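Putative NADH-flavin reductase (Lactobacillus casei ATCC 334, PDB 3H2S) binds NADPH in a Rossmann-type fold and probably acts as an NAD(P)H-dependent oxidoreductase, perhaps a flavin reductase. Local coordinates at residues K2-G7 against D64-A69; K50-L55 against L83-H88. All coordinates share one frame; numbering follows the deposited sequence.

Interaction 1: residues K2-G7 against D64-A69. With NDP (NADPH dihydro-nicotinamide-adenine-dinucleotide phosphate), chain C.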
loop_
_atom_site.group_PDB
_atom_site.type_symbol
_atom_site.label_atom_id
_atom_site.label_comp_id
_atom_site.label_asym_id
_atom_site.label_seq_id
_atom_site.Cartn_x
_atom_site.Cartn_y
_atom_site.Cartn_z
ATOM N N LYS A 2 -16.532 15.622 12.368
ATOM C CA LYS A 2 -17.062 14.966 11.189
ATOM C C LYS A 2 -16.326 13.665 10.879
ATOM O O LYS A 2 -15.088 13.624 10.843
ATOM C CB LYS A 2 -17.043 15.900 9.975
ATOM C CG LYS A 2 -17.758 15.307 8.779
ATOM C CD LYS A 2 -17.861 16.282 7.627
ATOM C CE LYS A 2 -18.619 15.659 6.476
ATOM N NZ LYS A 2 -18.812 16.641 5.374
ATOM N N ILE A 3 -17.094 12.592 10.745
ATOM C CA ILE A 3 -16.530 11.249 10.644
ATOM C C ILE A 3 -17.045 10.604 9.361
ATOM O O ILE A 3 -18.256 10.433 9.187
ATOM C CB ILE A 3 -16.954 10.355 11.863
ATOM C CG1 ILE A 3 -16.667 11.047 13.197
ATOM C CG2 ILE A 3 -16.269 8.984 11.797
ATOM C CD1 ILE A 3 -17.027 10.194 14.442
ATOM N N ALA A 4 -16.128 10.261 8.457
ATOM C CA ALA A 4 -16.469 9.434 7.298
ATOM C C ALA A 4 -16.364 7.970 7.683
ATOM O O ALA A 4 -15.352 7.550 8.250
ATOM C CB ALA A 4 -15.535 9.740 6.123
ATOM N N VAL A 5 -17.414 7.194 7.405
ATOM C CA VAL A 5 -17.378 5.762 7.692
ATOM C C VAL A 5 -17.369 4.968 6.391
ATOM O O VAL A 5 -18.335 5.020 5.601
ATOM C CB VAL A 5 -18.568 5.335 8.571
ATOM C CG1 VAL A 5 -18.533 3.831 8.846
ATOM C CG2 VAL A 5 -18.594 6.162 9.862
ATOM N N LEU A 6 -16.266 4.267 6.139
ATOM C CA LEU A 6 -16.188 3.381 4.983
ATOM C C LEU A 6 -16.754 2.016 5.369
ATOM O O LEU A 6 -16.519 1.538 6.473
ATOM C CB LEU A 6 -14.741 3.223 4.526
ATOM C CG LEU A 6 -14.061 4.269 3.625
ATOM C CD1 LEU A 6 -14.491 5.697 3.862
ATOM C CD2 LEU A 6 -12.532 4.117 3.701
ATOM N N GLY A 7 -17.577 1.433 4.503
ATOM C CA GLY A 7 -18.299 0.224 4.878
ATOM C C GLY A 7 -19.358 0.529 5.938
ATOM O O GLY A 7 -19.678 -0.322 6.764
ATOM N N ASP A 64 -12.849 15.087 9.975
ATOM C CA ASP A 64 -11.847 15.073 11.035
ATOM C C ASP A 64 -11.325 13.651 11.286
ATOM O O ASP A 64 -10.212 13.458 11.790
ATOM C CB ASP A 64 -12.446 15.659 12.325
ATOM C CG ASP A 64 -13.007 17.059 12.129
ATOM O OD1 ASP A 64 -14.248 17.236 12.207
ATOM O OD2 ASP A 64 -12.203 17.992 11.896
ATOM N N ALA A 65 -12.143 12.665 10.942
ATOM C CA ALA A 65 -11.779 11.265 11.122
ATOM C C ALA A 65 -12.407 10.378 10.054
ATOM O O ALA A 65 -13.488 10.673 9.522
ATOM C CB ALA A 65 -12.193 10.771 12.492
ATOM N N VAL A 66 -11.754 9.250 9.821
ATOM C CA VAL A 66 -12.235 8.224 8.906
ATOM C C VAL A 66 -12.172 6.873 9.604
ATOM O O VAL A 66 -11.191 6.561 10.282
ATOM C CB VAL A 66 -11.368 8.161 7.621
ATOM C CG1 VAL A 66 -11.902 7.074 6.683
ATOM C CG2 VAL A 66 -11.391 9.514 6.917
ATOM N N VAL A 67 -13.213 6.067 9.438
ATOM C CA VAL A 67 -13.172 4.713 9.953
ATOM C C VAL A 67 -13.282 3.714 8.814
ATOM O O VAL A 67 -14.193 3.807 7.985
ATOM C CB VAL A 67 -14.296 4.456 10.989
ATOM C CG1 VAL A 67 -14.218 2.993 11.500
ATOM C CG2 VAL A 67 -14.175 5.446 12.140
ATOM N N ASP A 68 -12.322 2.799 8.738
ATOM C CA ASP A 68 -12.337 1.745 7.714
ATOM C C ASP A 68 -13.027 0.476 8.253
ATOM O O ASP A 68 -12.429 -0.294 9.003
ATOM C CB ASP A 68 -10.909 1.448 7.216
ATOM C CG ASP A 68 -10.849 0.328 6.177
ATOM O OD1 ASP A 68 -11.863 -0.369 5.958
ATOM O OD2 ASP A 68 -9.753 0.133 5.577
ATOM N N ALA A 69 -14.316 0.322 7.945
ATOM C CA ALA A 69 -15.052 -0.872 8.343
ATOM C C ALA A 69 -15.424 -1.730 7.143
ATOM O O ALA A 69 -16.430 -2.437 7.167
ATOM C CB ALA A 69 -16.330 -0.475 9.125
HETATM P PA NDP C . -19.513 -6.581 6.474
HETATM O O1A NDP C . -19.352 -7.900 5.665
HETATM O O2A NDP C . -20.754 -6.392 7.278
HETATM O O5B NDP C . -19.472 -5.568 5.116
HETATM C C5B NDP C . -18.479 -4.534 5.338
HETATM C C4B NDP C . -18.696 -3.349 4.319
HETATM O O4B NDP C . -17.908 -3.607 3.173
HETATM C C3B NDP C . -20.167 -3.258 3.790
HETATM O O3B NDP C . -20.578 -1.948 4.027
HETATM C C2B NDP C . -19.986 -3.540 2.242
HETATM O O2B NDP C . -20.872 -2.914 1.383
HETATM C C1B NDP C . -18.528 -3.010 2.073
HETATM N N9A NDP C . -17.904 -3.583 0.869
HETATM C C8A NDP C . -17.587 -4.957 0.711
HETATM N N7A NDP C . -16.998 -5.224 -0.457
HETATM C C5A NDP C . -16.893 -3.965 -1.086
HETATM C C6A NDP C . -16.330 -3.624 -2.328
HETATM N N6A NDP C . -15.832 -4.618 -3.115
HETATM N N1A NDP C . -16.582 -2.364 -2.837
HETATM C C2A NDP C . -17.080 -1.440 -1.962
HETATM N N3A NDP C . -17.472 -1.606 -0.663
HETATM C C4A NDP C . -17.439 -2.928 -0.278
HETATM O O3 NDP C . -18.278 -6.758 7.439
HETATM P PN NDP C . -17.946 -6.770 9.028
HETATM O O1N NDP C . -18.628 -5.549 9.673
HETATM O O2N NDP C . -18.511 -8.078 9.492
HETATM O O5D NDP C . -16.344 -6.610 9.300
HETATM C C5D NDP C . -15.729 -5.333 9.498
HETATM C C4D NDP C . -14.234 -5.585 9.767
HETATM O O4D NDP C . -14.191 -6.562 10.793
HETATM C C3D NDP C . -13.363 -6.106 8.586
HETATM O O3D NDP C . -12.083 -5.597 8.679
HETATM C C2D NDP C . -13.435 -7.657 8.834
HETATM O O2D NDP C . -12.295 -8.309 8.334
HETATM C C1D NDP C . -13.359 -7.628 10.402
HETATM N N1N NDP C . -13.692 -8.931 10.974
HETATM C C2N NDP C . -12.605 -9.633 11.647
HETATM C C3N NDP C . -12.916 -11.083 12.021
HETATM C C7N NDP C . -11.987 -11.541 13.132
HETATM O O7N NDP C . -10.806 -11.225 13.104
HETATM N N7N NDP C . -12.463 -12.448 14.068
HETATM C C4N NDP C . -14.359 -11.502 12.219
HETATM C C5N NDP C . -15.328 -10.876 11.249
HETATM C C6N NDP C . -14.993 -9.514 10.683
HETATM P P2B NDP C . -22.379 -3.500 1.180
HETATM O O1X NDP C . -23.204 -3.238 2.492
HETATM O O2X NDP C . -23.068 -2.566 0.116
HETATM O O3X NDP C . -22.384 -4.945 0.817
#
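I3 and V67 lie side by side on one face of the Rossmann sheet and point the same way, their CG2 methyls 4.1 Å apart. On the other face L6 slants across V66 (CD1 to CG1), and A4 CB lies alongside V66 CG2. The alternation is that of extended strands; the two run parallel, their axes approaching to 4.6 Å at an angle of 19°, with I3 to L6 matched to A65 to D68. A backbone ladder runs between the faces: A4 N to A65 O, V67 N to A4 O, L6 N to V67 O at 2.8 Å and A69 N to L6 O. At its start D64 turns its carboxylate beside its own N (chi1 -56°), and OD1 takes K2 N on its anti lone pair at 2.8 Å and 174°. K2 O accepts from both D64 N and A65 N. At the far end G7 CA comes within 3.3 Å of NDP O3B and A69 O within 3.5 Å of NDP C5B. The chemistry implies an apolar I3, V5, V67 face packed on helices 11-22 and 189-201, and a second face apolar at A4, V66 and L6, with the D68 carboxylate, bonded to L70 N, near the cofactor end.

Interaction 2: residues K50-L55 against L83-H88. With NDP (NADPH dihydro-nicotinamide-adenine-dinucleotide phosphate), chain C.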
loop_
_atom_site.group_PDB
_atom_site.type_symbol
_atom_site.label_atom_id
_atom_site.label_comp_id
_atom_site.label_asym_id
_atom_site.label_seq_id
_atom_site.Cartn_x
_atom_site.Cartn_y
_atom_site.Cartn_z
ATOM N N LYS A 50 -19.865 6.205 -3.629
ATOM C CA LYS A 50 -18.625 6.191 -4.370
ATOM C C LYS A 50 -17.828 4.951 -3.996
ATOM O O LYS A 50 -17.855 4.503 -2.848
ATOM C CB LYS A 50 -17.811 7.448 -4.055
ATOM C CG LYS A 50 -16.594 7.631 -4.946
ATOM C CD LYS A 50 -15.826 8.879 -4.550
ATOM C CE LYS A 50 -16.213 10.045 -5.401
ATOM N NZ LYS A 50 -15.063 10.980 -5.623
ATOM N N GLU A 51 -17.172 4.364 -4.984
ATOM C CA GLU A 51 -16.213 3.285 -4.732
ATOM C C GLU A 51 -15.081 3.770 -3.824
ATOM O O GLU A 51 -14.508 4.832 -4.047
ATOM C CB GLU A 51 -15.641 2.785 -6.060
ATOM C CG GLU A 51 -16.671 2.160 -6.974
ATOM C CD GLU A 51 -16.089 1.786 -8.330
ATOM O OE1 GLU A 51 -14.942 2.195 -8.627
ATOM O OE2 GLU A 51 -16.780 1.083 -9.102
ATOM N N PRO A 52 -14.780 3.013 -2.765
ATOM C CA PRO A 52 -13.746 3.472 -1.836
ATOM C C PRO A 52 -12.417 3.742 -2.532
ATOM O O PRO A 52 -11.741 4.696 -2.181
ATOM C CB PRO A 52 -13.608 2.305 -0.855
ATOM C CG PRO A 52 -14.970 1.682 -0.846
ATOM C CD PRO A 52 -15.518 1.847 -2.253
ATOM N N LEU A 53 -12.088 2.972 -3.568
ATOM C CA LEU A 53 -10.775 3.099 -4.207
ATOM C C LEU A 53 -10.723 4.334 -5.106
ATOM O O LEU A 53 -9.707 4.632 -5.731
ATOM C CB LEU A 53 -10.442 1.840 -5.020
ATOM C CG LEU A 53 -9.465 0.797 -4.469
ATOM C CD1 LEU A 53 -9.092 0.969 -3.024
ATOM C CD2 LEU A 53 -9.914 -0.611 -4.766
ATOM N N VAL A 54 -11.833 5.053 -5.173
ATOM C CA VAL A 54 -11.921 6.223 -6.044
ATOM C C VAL A 54 -12.161 7.496 -5.234
ATOM O O VAL A 54 -12.141 8.598 -5.782
ATOM C CB VAL A 54 -13.005 6.005 -7.121
ATOM C CG1 VAL A 54 -13.802 7.260 -7.398
ATOM C CG2 VAL A 54 -12.361 5.417 -8.375
ATOM N N LEU A 55 -12.225 7.349 -3.911
ATOM C CA LEU A 55 -12.221 8.499 -3.014
ATOM C C LEU A 55 -11.011 9.407 -3.242
ATOM O O LEU A 55 -9.914 8.931 -3.535
ATOM C CB LEU A 55 -12.262 8.058 -1.557
ATOM C CG LEU A 55 -13.556 7.416 -1.051
ATOM C CD1 LEU A 55 -13.313 6.799 0.329
ATOM C CD2 LEU A 55 -14.685 8.447 -0.999
ATOM N N LEU A 83 -6.159 -4.879 1.878
ATOM C CA LEU A 83 -4.942 -4.109 1.698
ATOM C C LEU A 83 -5.136 -2.847 0.840
ATOM O O LEU A 83 -4.778 -1.743 1.264
ATOM C CB LEU A 83 -3.841 -4.995 1.121
ATOM C CG LEU A 83 -2.451 -4.380 0.916
ATOM C CD1 LEU A 83 -1.889 -3.785 2.232
ATOM C CD2 LEU A 83 -1.512 -5.430 0.347
ATOM N N ASP A 84 -5.725 -3.009 -0.343
ATOM C CA ASP A 84 -5.906 -1.898 -1.282
ATOM C C ASP A 84 -6.736 -0.750 -0.703
ATOM O O ASP A 84 -6.417 0.416 -0.921
ATOM C CB ASP A 84 -6.533 -2.395 -2.598
ATOM C CG ASP A 84 -5.550 -3.192 -3.455
ATOM O OD1 ASP A 84 -4.319 -3.160 -3.199
ATOM O OD2 ASP A 84 -6.022 -3.887 -4.378
ATOM N N PHE A 85 -7.830 -1.057 -0.012
ATOM C CA PHE A 85 -8.623 0.027 0.590
ATOM C C PHE A 85 -7.739 0.827 1.565
ATOM O O PHE A 85 -7.862 2.047 1.665
ATOM C CB PHE A 85 -9.815 -0.531 1.362
ATOM C CG PHE A 85 -10.823 -1.268 0.512
ATOM C CD1 PHE A 85 -11.289 -0.719 -0.678
ATOM C CD2 PHE A 85 -11.476 -2.377 1.026
ATOM C CE1 PHE A 85 -12.349 -1.288 -1.360
ATOM C CE2 PHE A 85 -12.543 -2.959 0.327
ATOM C CZ PHE A 85 -12.939 -2.432 -0.884
ATOM N N ALA A 86 -6.962 0.119 2.394
ATOM C CA ALA A 86 -6.142 0.784 3.398
ATOM C C ALA A 86 -5.034 1.632 2.779
ATOM O O ALA A 86 -4.771 2.749 3.248
ATOM C CB ALA A 86 -5.560 -0.240 4.388
ATOM N N THR A 87 -4.310 1.070 1.808
ATOM C CA THR A 87 -3.229 1.823 1.164
ATOM C C THR A 87 -3.806 3.067 0.505
ATOM O O THR A 87 -3.172 4.121 0.495
ATOM C CB THR A 87 -2.465 0.988 0.106
ATOM O OG1 THR A 87 -3.350 0.646 -0.976
ATOM C CG2 THR A 87 -1.866 -0.311 0.725
ATOM N N HIS A 88 -4.993 2.939 -0.091
ATOM C CA HIS A 88 -5.607 4.089 -0.744
ATOM C C HIS A 88 -5.960 5.154 0.290
ATOM O O HIS A 88 -5.707 6.350 0.082
ATOM C CB HIS A 88 -6.865 3.683 -1.529
ATOM C CG HIS A 88 -7.456 4.809 -2.320
ATOM N ND1 HIS A 88 -6.733 5.493 -3.272
ATOM C CD2 HIS A 88 -8.614 5.498 -2.160
ATOM C CE1 HIS A 88 -7.464 6.490 -3.744
ATOM N NE2 HIS A 88 -8.594 6.536 -3.061
HETATM P PA NDP C . -19.513 -6.581 6.474
HETATM O O1A NDP C . -19.352 -7.900 5.665
HETATM O O2A NDP C . -20.754 -6.392 7.278
HETATM O O5B NDP C . -19.472 -5.568 5.116
HETATM C C5B NDP C . -18.479 -4.534 5.338
HETATM C C4B NDP C . -18.696 -3.349 4.319
HETATM O O4B NDP C . -17.908 -3.607 3.173
HETATM C C3B NDP C . -20.167 -3.258 3.790
HETATM O O3B NDP C . -20.578 -1.948 4.027
HETATM C C2B NDP C . -19.986 -3.540 2.242
HETATM O O2B NDP C . -20.872 -2.914 1.383
HETATM C C1B NDP C . -18.528 -3.010 2.073
HETATM N N9A NDP C . -17.904 -3.583 0.869
HETATM C C8A NDP C . -17.587 -4.957 0.711
HETATM N N7A NDP C . -16.998 -5.224 -0.457
HETATM C C5A NDP C . -16.893 -3.965 -1.086
HETATM C C6A NDP C . -16.330 -3.624 -2.328
HETATM N N6A NDP C . -15.832 -4.618 -3.115
HETATM N N1A NDP C . -16.582 -2.364 -2.837
HETATM C C2A NDP C . -17.080 -1.440 -1.962
HETATM N N3A NDP C . -17.472 -1.606 -0.663
HETATM C C4A NDP C . -17.439 -2.928 -0.278
HETATM O O3 NDP C . -18.278 -6.758 7.439
HETATM P PN NDP C . -17.946 -6.770 9.028
HETATM O O1N NDP C . -18.628 -5.549 9.673
HETATM O O2N NDP C . -18.511 -8.078 9.492
HETATM O O5D NDP C . -16.344 -6.610 9.300
HETATM C C5D NDP C . -15.729 -5.333 9.498
HETATM C C4D NDP C . -14.234 -5.585 9.767
HETATM O O4D NDP C . -14.191 -6.562 10.793
HETATM C C3D NDP C . -13.363 -6.106 8.586
HETATM O O3D NDP C . -12.083 -5.597 8.679
HETATM C C2D NDP C . -13.435 -7.657 8.834
HETATM O O2D NDP C . -12.295 -8.309 8.334
HETATM C C1D NDP C . -13.359 -7.628 10.402
HETATM N N1N NDP C . -13.692 -8.931 10.974
HETATM C C2N NDP C . -12.605 -9.633 11.647
HETATM C C3N NDP C . -12.916 -11.083 12.021
HETATM C C7N NDP C . -11.987 -11.541 13.132
HETATM O O7N NDP C . -10.806 -11.225 13.104
HETATM N N7N NDP C . -12.463 -12.448 14.068
HETATM C C4N NDP C . -14.359 -11.502 12.219
HETATM C C5N NDP C . -15.328 -10.876 11.249
HETATM C C6N NDP C . -14.993 -9.514 10.683
HETATM P P2B NDP C . -22.379 -3.500 1.180
HETATM O O1X NDP C . -23.204 -3.238 2.492
HETATM O O2X NDP C . -23.068 -2.566 0.116
HETATM O O3X NDP C . -22.384 -4.945 0.817
HETATM O O HOH W 1 -9.965 4.279 0.744
#
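The H88 imidazole carries L53 O over one face, 3.4 Å above the ring plane and offset toward the rim, while L55 O lies at its edge. L53 CA also stands over the ring, 4.2 Å from its centroid, a CH-pi contact. At the edge, NE2 donates to L55 O at 2.8 Å with an N-H...O angle of 152°, the acceptor only 11° out of the ring plane. With CG anti to the backbone N (chi1 -175°), the ring reaches across to the 52-54 3-10 turn. Replacing H88 by an alanine is likely to leave L55 O without this donor and open a gap beside the L53 backbone. The F85 ring has NADPH at its edge, CZ lying 3.9 Å from NDP C6A near the ring plane. P52 runs alongside F85, its CB 3.8 Å from F85 CD1, and its CD also touches the adenine, 3.7 Å from NDP C2A. L53 meets F85 at about a right angle, its CD1 3.6 Å from F85 CD1. P52 and F85 thus both contact the adenine, each with carbon atoms. A water donates to F85 O and, weakly, to P52 O. The contact joins the loop between strand 46-49 and helix 57-60 to helix 80-91, with L70 touching both P52 and F85. Elsewhere on that helix, L83, A86 and T87 pack on helix 132-145, and D84 forms a salt bridge with R94 of the second subunit.

In the fold
Interaction 1 reaches the NADPH pocket through G7 and A69, which approach the adenosine ribose, and interaction 2 through P52 and F85, which touch the adenine; their centres are 12 Å apart. They meet directly where L6 CD1 packs on L55 CD1 at 3.9 Å, and D68 OD2 comes within 4.3 Å of F85 CB. Strand 65-68 is followed in the chain by helix 80-91, while the 50-55 loop lies between the two strands of interaction 1 in sequence, so the segments alternate. R11, A12 and R32 are among the residues that add hydrogen bonds to NADPH.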